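Local atomic coordinates of flavoprotein (Thermotoga maritima, PDB entry 5V8S), a protein that probably transfers electrons as an FMN-binding oxidoreductase of the flavodiiron family, joining a metallo-beta-lactamase-like domain with a di-iron site to a flavodoxin-like domain. Residues A80-I84 and V85-E89; E200-L203 and P204-K208; N392-E395 and R396-E399. The protein carries 1 engineered substitution. One frame throughout, in Å; residues are numbered along the deposited sequence.

Contact 1 (A80-I84 and V85-E89)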
loop_
_atom_site.group_PDB
_atom_site.type_symbol
_atom_site.label_atom_id
_atom_site.label_comp_id
_atom_site.label_asym_id
_atom_site.label_seq_id
_atom_site.Cartn_x
_atom_site.Cartn_y
_atom_site.Cartn_z
ATOM N N ALA A 80 12.847 25.311 24.271
ATOM C CA ALA A 80 12.042 26.423 23.773
ATOM C C ALA A 80 11.141 26.979 24.864
ATOM O O ALA A 80 11.016 28.202 25.017
ATOM C CB ALA A 80 11.197 25.985 22.580
ATOM N N LEU A 81 10.505 26.094 25.635
ATOM C CA LEU A 81 9.640 26.534 26.725
ATOM C C LEU A 81 10.402 27.397 27.728
ATOM O O LEU A 81 9.873 28.400 28.232
ATOM C CB LEU A 81 9.065 25.301 27.424
ATOM C CG LEU A 81 8.132 25.540 28.607
ATOM C CD1 LEU A 81 6.891 26.306 28.175
ATOM C CD2 LEU A 81 7.758 24.214 29.231
ATOM N N SER A 82 11.645 27.019 28.033
ATOM C CA SER A 82 12.423 27.712 29.052
ATOM C C SER A 82 12.793 29.126 28.636
ATOM O O SER A 82 13.213 29.919 29.486
ATOM C CB SER A 82 13.705 26.936 29.350
ATOM O OG SER A 82 13.420 25.640 29.856
ATOM N N LYS A 83 12.674 29.456 27.354
ATOM C CA LYS A 83 12.981 30.809 26.915
ATOM C C LYS A 83 11.862 31.786 27.240
ATOM O O LYS A 83 12.109 32.998 27.292
ATOM C CB LYS A 83 13.290 30.827 25.414
ATOM C CG LYS A 83 14.523 30.010 25.016
ATOM C CD LYS A 83 14.795 30.125 23.522
ATOM C CE LYS A 83 15.894 29.178 23.055
ATOM N NZ LYS A 83 16.133 29.277 21.578
ATOM N N ILE A 84 10.649 31.292 27.489
ATOM C CA ILE A 84 9.508 32.157 27.780
ATOM C C ILE A 84 8.976 32.005 29.199
ATOM O O ILE A 84 8.148 32.830 29.620
ATOM C CB ILE A 84 8.376 31.976 26.750
ATOM C CG1 ILE A 84 7.868 30.538 26.767
ATOM C CG2 ILE A 84 8.871 32.349 25.369
ATOM C CD1 ILE A 84 6.646 30.320 25.925
ATOM N N VAL A 85 9.414 30.995 29.950
ATOM C CA VAL A 85 9.003 30.844 31.339
ATOM C C VAL A 85 9.985 29.913 32.025
ATOM O O VAL A 85 10.503 28.973 31.413
ATOM C CB VAL A 85 7.544 30.325 31.439
ATOM C CG1 VAL A 85 7.432 28.896 30.905
ATOM C CG2 VAL A 85 7.045 30.393 32.864
ATOM N N ASP A 86 10.251 30.179 33.297
ATOM C CA ASP A 86 10.916 29.185 34.123
ATOM C C ASP A 86 9.942 28.029 34.293
ATOM O O ASP A 86 8.870 28.224 34.881
ATOM C CB ASP A 86 11.259 29.794 35.482
ATOM C CG ASP A 86 12.138 28.885 36.337
ATOM O OD1 ASP A 86 12.022 27.644 36.235
ATOM O OD2 ASP A 86 12.941 29.422 37.129
ATOM N N PRO A 87 10.233 26.836 33.773
ATOM C CA PRO A 87 9.265 25.731 33.903
ATOM C C PRO A 87 8.811 25.493 35.330
ATOM O O PRO A 87 7.684 25.036 35.561
ATOM C CB PRO A 87 10.031 24.530 33.330
ATOM C CG PRO A 87 11.030 25.144 32.391
ATOM C CD PRO A 87 11.441 26.436 33.035
ATOM N N LYS A 88 9.657 25.818 36.305
ATOM C CA LYS A 88 9.290 25.655 37.704
ATOM C C LYS A 88 8.099 26.523 38.093
ATOM O O LYS A 88 7.459 26.255 39.114
ATOM C CB LYS A 88 10.491 26.002 38.578
ATOM C CG LYS A 88 11.622 25.020 38.455
ATOM C CD LYS A 88 12.692 25.281 39.493
ATOM C CE LYS A 88 13.410 26.599 39.220
ATOM N NZ LYS A 88 14.539 26.818 40.153
ATOM N N GLU A 89 7.791 27.549 37.304
ATOM C CA GLU A 89 6.650 28.421 37.549
ATOM C C GLU A 89 5.394 27.958 36.825
ATOM O O GLU A 89 4.368 28.635 36.896
ATOM C CB GLU A 89 6.978 29.852 37.107
ATOM C CG GLU A 89 8.294 30.411 37.647
ATOM C CD GLU A 89 8.152 31.083 38.998
ATOM O OE1 GLU A 89 7.010 31.410 39.399
ATOM O OE2 GLU A 89 9.193 31.294 39.662
#

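Contact 2 (E200-L203 and P204-K208)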
loop_
_atom_site.group_PDB
_atom_site.type_symbol
_atom_site.label_atom_id
_atom_site.label_comp_id
_atom_site.label_asym_id
_atom_site.label_seq_id
_atom_site.Cartn_x
_atom_site.Cartn_y
_atom_site.Cartn_z
ATOM N N GLU A 200 -5.301 30.015 1.044
ATOM C CA GLU A 200 -5.818 29.248 -0.088
ATOM C C GLU A 200 -4.965 28.023 -0.376
ATOM O O GLU A 200 -5.500 26.962 -0.710
ATOM C CB GLU A 200 -5.920 30.130 -1.332
ATOM C CG GLU A 200 -7.037 31.150 -1.211
ATOM C CD GLU A 200 -7.104 32.120 -2.380
ATOM O OE1 GLU A 200 -6.699 31.736 -3.494
ATOM O OE2 GLU A 200 -7.567 33.269 -2.183
ATOM N N ARG A 201 -3.638 28.142 -0.289
ATOM C CA ARG A 201 -2.772 26.987 -0.470
ATOM C C ARG A 201 -2.923 25.993 0.672
ATOM O O ARG A 201 -2.684 24.805 0.483
ATOM C CB ARG A 201 -1.340 27.500 -0.574
ATOM C CG ARG A 201 -0.254 26.525 -0.506
ATOM C CD ARG A 201 1.107 27.237 -0.629
ATOM N NE ARG A 201 1.003 28.645 -1.045
ATOM C CZ ARG A 201 1.649 29.652 -0.461
ATOM N NH1 ARG A 201 2.482 29.434 0.561
ATOM N NH2 ARG A 201 1.469 30.885 -0.913
ATOM N N TYR A 202 -3.271 26.472 1.873
ATOM C CA TYR A 202 -3.313 25.635 3.068
ATOM C C TYR A 202 -4.561 24.755 3.119
ATOM O O TYR A 202 -4.489 23.605 3.564
ATOM C CB TYR A 202 -3.230 26.543 4.299
ATOM C CG TYR A 202 -3.363 25.840 5.635
ATOM C CD1 TYR A 202 -2.478 24.841 6.020
ATOM C CD2 TYR A 202 -4.355 26.212 6.546
ATOM C CE1 TYR A 202 -2.584 24.219 7.238
ATOM C CE2 TYR A 202 -4.467 25.585 7.788
ATOM C CZ TYR A 202 -3.578 24.579 8.117
ATOM O OH TYR A 202 -3.674 23.965 9.349
ATOM N N LEU A 203 -5.712 25.260 2.693
ATOM C CA LEU A 203 -6.956 24.535 2.949
ATOM C C LEU A 203 -6.986 23.129 2.350
ATOM O O LEU A 203 -7.522 22.218 3.007
ATOM C CB LEU A 203 -8.169 25.388 2.558
ATOM C CG LEU A 203 -8.478 26.498 3.579
ATOM C CD1 LEU A 203 -9.487 27.465 2.999
ATOM C CD2 LEU A 203 -8.997 25.917 4.868
ATOM N N PRO A 204 -6.459 22.870 1.157
ATOM C CA PRO A 204 -6.438 21.478 0.678
ATOM C C PRO A 204 -5.654 20.551 1.591
ATOM O O PRO A 204 -5.991 19.367 1.704
ATOM C CB PRO A 204 -5.815 21.591 -0.718
ATOM C CG PRO A 204 -6.107 23.005 -1.136
ATOM C CD PRO A 204 -6.032 23.823 0.118
ATOM N N HIS A 205 -4.619 21.061 2.264
ATOM C CA HIS A 205 -3.904 20.254 3.246
ATOM C C HIS A 205 -4.705 20.064 4.532
ATOM O O HIS A 205 -4.468 19.084 5.253
ATOM C CB HIS A 205 -2.531 20.852 3.534
ATOM C CG HIS A 205 -1.652 20.927 2.322
ATOM N ND1 HIS A 205 -0.860 19.876 1.913
ATOM C CD2 HIS A 205 -1.466 21.918 1.417
ATOM C CE1 HIS A 205 -0.226 20.218 0.801
ATOM N NE2 HIS A 205 -0.578 21.452 0.480
ATOM N N VAL A 206 -5.636 20.977 4.828
ATOM C CA VAL A 206 -6.598 20.744 5.901
ATOM C C VAL A 206 -7.544 19.620 5.511
ATOM O O VAL A 206 -7.798 18.708 6.298
ATOM C CB VAL A 206 -7.364 22.039 6.227
ATOM C CG1 VAL A 206 -8.462 21.761 7.257
ATOM C CG2 VAL A 206 -6.398 23.085 6.728
ATOM N N THR A 207 -8.039 19.637 4.270
ATOM C CA THR A 207 -8.915 18.558 3.830
ATOM C C THR A 207 -8.207 17.215 3.934
ATOM O O THR A 207 -8.792 16.227 4.393
ATOM C CB THR A 207 -9.354 18.801 2.391
ATOM O OG1 THR A 207 -10.050 20.050 2.347
ATOM C CG2 THR A 207 -10.285 17.687 1.932
ATOM N N LYS A 208 -6.948 17.161 3.498
ATOM C CA LYS A 208 -6.179 15.922 3.576
ATOM C C LYS A 208 -6.077 15.420 5.012
ATOM O O LYS A 208 -6.223 14.219 5.268
ATOM C CB LYS A 208 -4.793 16.174 2.990
ATOM C CG LYS A 208 -3.928 14.942 2.802
ATOM C CD LYS A 208 -2.587 15.390 2.207
ATOM C CE LYS A 208 -1.572 14.297 2.065
ATOM N NZ LYS A 208 -0.309 14.831 1.458
#

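Contact 3 (N392-E395 and R396-E399)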
loop_
_atom_site.group_PDB
_atom_site.type_symbol
_atom_site.label_atom_id
_atom_site.label_comp_id
_atom_site.label_asym_id
_atom_site.label_seq_id
_atom_site.Cartn_x
_atom_site.Cartn_y
_atom_site.Cartn_z
ATOM N N ASN A 392 -12.230 -5.621 -28.927
ATOM C CA ASN A 392 -13.580 -5.342 -29.400
ATOM C C ASN A 392 -14.362 -4.433 -28.454
ATOM O O ASN A 392 -15.595 -4.459 -28.460
ATOM C CB ASN A 392 -14.342 -6.649 -29.561
ATOM C CG ASN A 392 -14.441 -7.406 -28.261
ATOM O OD1 ASN A 392 -13.650 -7.171 -27.344
ATOM N ND2 ASN A 392 -15.402 -8.320 -28.167
ATOM N N MET A 393 -13.681 -3.652 -27.630
ATOM C CA MET A 393 -14.387 -2.738 -26.742
ATOM C C MET A 393 -15.256 -1.778 -27.549
ATOM O O MET A 393 -14.798 -1.207 -28.543
ATOM C CB MET A 393 -13.365 -1.941 -25.944
ATOM C CG MET A 393 -13.990 -0.949 -25.002
ATOM S SD MET A 393 -14.801 -1.785 -23.619
ATOM C CE MET A 393 -15.730 -0.425 -22.890
ATOM N N ASP A 394 -16.502 -1.580 -27.097
ATOM C CA ASP A 394 -17.468 -0.690 -27.748
ATOM C C ASP A 394 -17.407 0.679 -27.083
ATOM O O ASP A 394 -17.891 0.854 -25.958
ATOM C CB ASP A 394 -18.877 -1.266 -27.629
ATOM C CG ASP A 394 -19.925 -0.430 -28.362
ATOM O OD1 ASP A 394 -19.553 0.559 -29.033
ATOM O OD2 ASP A 394 -21.126 -0.771 -28.266
ATOM N N GLU A 395 -16.834 1.660 -27.781
ATOM C CA GLU A 395 -16.737 3.008 -27.214
ATOM C C GLU A 395 -18.111 3.575 -26.841
ATOM O O GLU A 395 -18.219 4.408 -25.927
ATOM C CB GLU A 395 -15.988 3.929 -28.187
ATOM C CG GLU A 395 -16.739 4.280 -29.478
ATOM C CD GLU A 395 -16.804 3.137 -30.510
ATOM O OE1 GLU A 395 -16.177 2.065 -30.302
ATOM O OE2 GLU A 395 -17.488 3.318 -31.546
ATOM N N ARG A 396 -19.168 3.127 -27.521
ATOM C CA ARG A 396 -20.520 3.575 -27.216
ATOM C C ARG A 396 -20.903 3.291 -25.763
ATOM O O ARG A 396 -21.609 4.090 -25.128
ATOM C CB ARG A 396 -21.473 2.883 -28.195
ATOM C CG ARG A 396 -22.900 3.274 -28.094
ATOM C CD ARG A 396 -23.697 2.841 -29.321
ATOM N NE ARG A 396 -24.779 3.788 -29.492
ATOM C CZ ARG A 396 -24.724 4.873 -30.257
ATOM N NH1 ARG A 396 -23.649 5.140 -30.986
ATOM N NH2 ARG A 396 -25.766 5.685 -30.299
ATOM N N LYS A 397 -20.445 2.165 -25.211
ATOM C CA LYS A 397 -20.761 1.838 -23.826
ATOM C C LYS A 397 -20.077 2.789 -22.857
ATOM O O LYS A 397 -20.611 3.049 -21.777
ATOM C CB LYS A 397 -20.330 0.407 -23.501
ATOM C CG LYS A 397 -21.236 -0.662 -24.094
ATOM C CD LYS A 397 -22.433 -0.922 -23.191
ATOM C CE LYS A 397 -23.349 -2.001 -23.757
ATOM N NZ LYS A 397 -24.150 -1.516 -24.917
ATOM N N ILE A 398 -18.891 3.285 -23.208
ATOM C CA ILE A 398 -18.221 4.266 -22.361
ATOM C C ILE A 398 -19.016 5.564 -22.355
ATOM O O ILE A 398 -19.275 6.157 -21.303
ATOM C CB ILE A 398 -16.782 4.509 -22.851
ATOM C CG1 ILE A 398 -15.990 3.189 -22.954
ATOM C CG2 ILE A 398 -16.100 5.549 -21.922
ATOM C CD1 ILE A 398 -14.586 3.352 -23.507
ATOM N N GLU A 399 -19.396 6.029 -23.539
ATOM C CA GLU A 399 -20.177 7.255 -23.644
ATOM C C GLU A 399 -21.504 7.128 -22.906
ATOM O O GLU A 399 -21.961 8.090 -22.274
ATOM C CB GLU A 399 -20.391 7.588 -25.123
ATOM C CG GLU A 399 -19.329 8.531 -25.683
ATOM C CD GLU A 399 -19.482 9.959 -25.154
ATOM O OE1 GLU A 399 -18.458 10.638 -24.922
ATOM O OE2 GLU A 399 -20.639 10.405 -24.975
#

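Contact 1 (A80-I84 and V85-E89)
No aromatic ring takes part where Ser82 meets Pro87; the puckered pyrrolidine ring of the proline turns one corner to the serine, with CG 3.5 Å from Ser82 OG. The contact is van der Waals in kind, since the polar bond of Ser82 OG goes back to Ile78 O, one turn earlier. The flat group is the Asp86 carboxylate: Lys88 N, 3.0 Å from Asp86 OD1, approaches on its anti side and 35° out of its plane, making an Asx turn. All this lies in the turn leaving helix 74-82, the helix of a beta-alpha-beta crossover between the adjacent parallel strands 62-66 and 92-94.

Leu81 O is gripped twice. Ile84 N donates from 3.1 Å to Leu81 O, and Val85 N donates to the same oxygen nearly in line with the carbonyl (162° at the oxygen). Ser82 CA adds a CH...O contact to Val85 O at 3.3 Å. Val85 itself is extended, which takes the chain out of the helical path and on to the short 3-10 segment 87-89.

The apolar side faces inward. Ile84 and Val85 both touch Leu56 of strand 50-59, and Leu81 touches Leu30 of strand 26-34. Leu81 and Val85 run side by side and point the same way. With chi1 at 67°, Val85 CG1 sits between its own N and carbonyl carbon, the position that brings this methyl 3.8 Å from Leu81 CD1.

Contact 2 (E200-L203 and P204-K208)
Helix 196-214 bends at Pro204, because Pro204 N has no hydrogen to give Glu200 O and His205 N makes no bond to Arg201 O, its partner four residues back, but only a weak one to Tyr202 O (angle 124°). The i to i-4 pattern resumes with Val206 N to Tyr202 O, 3.1 Å and in the carbonyl plane, and continues with Thr207 N to Leu203 O (2.9 Å).

Among the side chains, Pro204 CD sits 3.3 Å from Glu200 O, where a donor would otherwise stand. The His205 ring is folded back beside its own backbone N (chi1 -60°), which sets its CD2 edge 3.3 Å from Arg201 O and in the ring plane. This is a proline kink, with the carbonyls of the preceding turn facing C-H groups. His205 ND1 turns the other way, to Glu48. On another side of the helix Val206 CG2 lies over one face of Tyr202, 3.6 Å from the ring centroid and 24° off the normal: a CH-pi contact shifted toward the rim, with Tyr202 CE2 the nearest ring atom. Tyr202 OH bonds to Leu242 N, two residues past the iron-site residue His240, and the tyrosine side chain stands about 11 Å from the mu-oxo-diiron.

Contact 3 (N392-E395 and R396-E399)
Asp394 reaches Arg396 by a short, direct path. From Asp394 CB the chain runs with CG anti to the backbone N (chi1 -176°), and Asp394 CG comes 3.7 Å from Arg396 CB, the two side chains lying alongside. The branch that bonds is OD1: Arg396 N donates to Asp394 OD1 over 3.0 Å, from well above the carboxylate plane (63° out of it). Asp394 OD2, the other branch, passes Lys397 CG at 4.2 Å; Lys397 NZ is 4.6 Å from Asp394 OD2, beyond a salt bridge, so any attraction there is probably weak. A carboxylate at this end of a helix would probably also be steadied by the helix dipole.

The main chain of Asp394 serves too, since its O accepts from Lys397 N at 3.0 Å. One residue on, Glu395 O takes a straight bond from Glu399 N (168°) and a weak one from Ile398 N.

Met393 crosses Ile398 at about a right angle, with Met393 CE 3.6 Å from Ile398 CG1, while Ile398 also packs on Val282 and Ala286 of helix 278-292. The Met393-Ile398 pair, from the residue before the N-cap to the fourth after it, is a hydrophobic staple; with the N-cap bond of Asp394 it opens helix 395-409 of the flavodoxin-like domain.

How the contacts relate
From the N terminus the three contacts follow in series, each formed within one unbroken run of chain, so none nests in or crosses another. Contact 1 closes the turn from helix 74-82 toward strand 92-94, at the outer end of the metallo-beta-lactamase-like domain. Contact 2 closes no loop but bends helix 196-214 in that same domain, and its centre is 33 Å from that of contact 1. Contact 3 closes the turn between strand 381-388 and helix 395-409 in the flavodoxin-like domain. Its centre is 69 Å from that of contact 1, across the centre of the chain. Lys208 of contact 2 also links domains, through a salt bridge to Glu312.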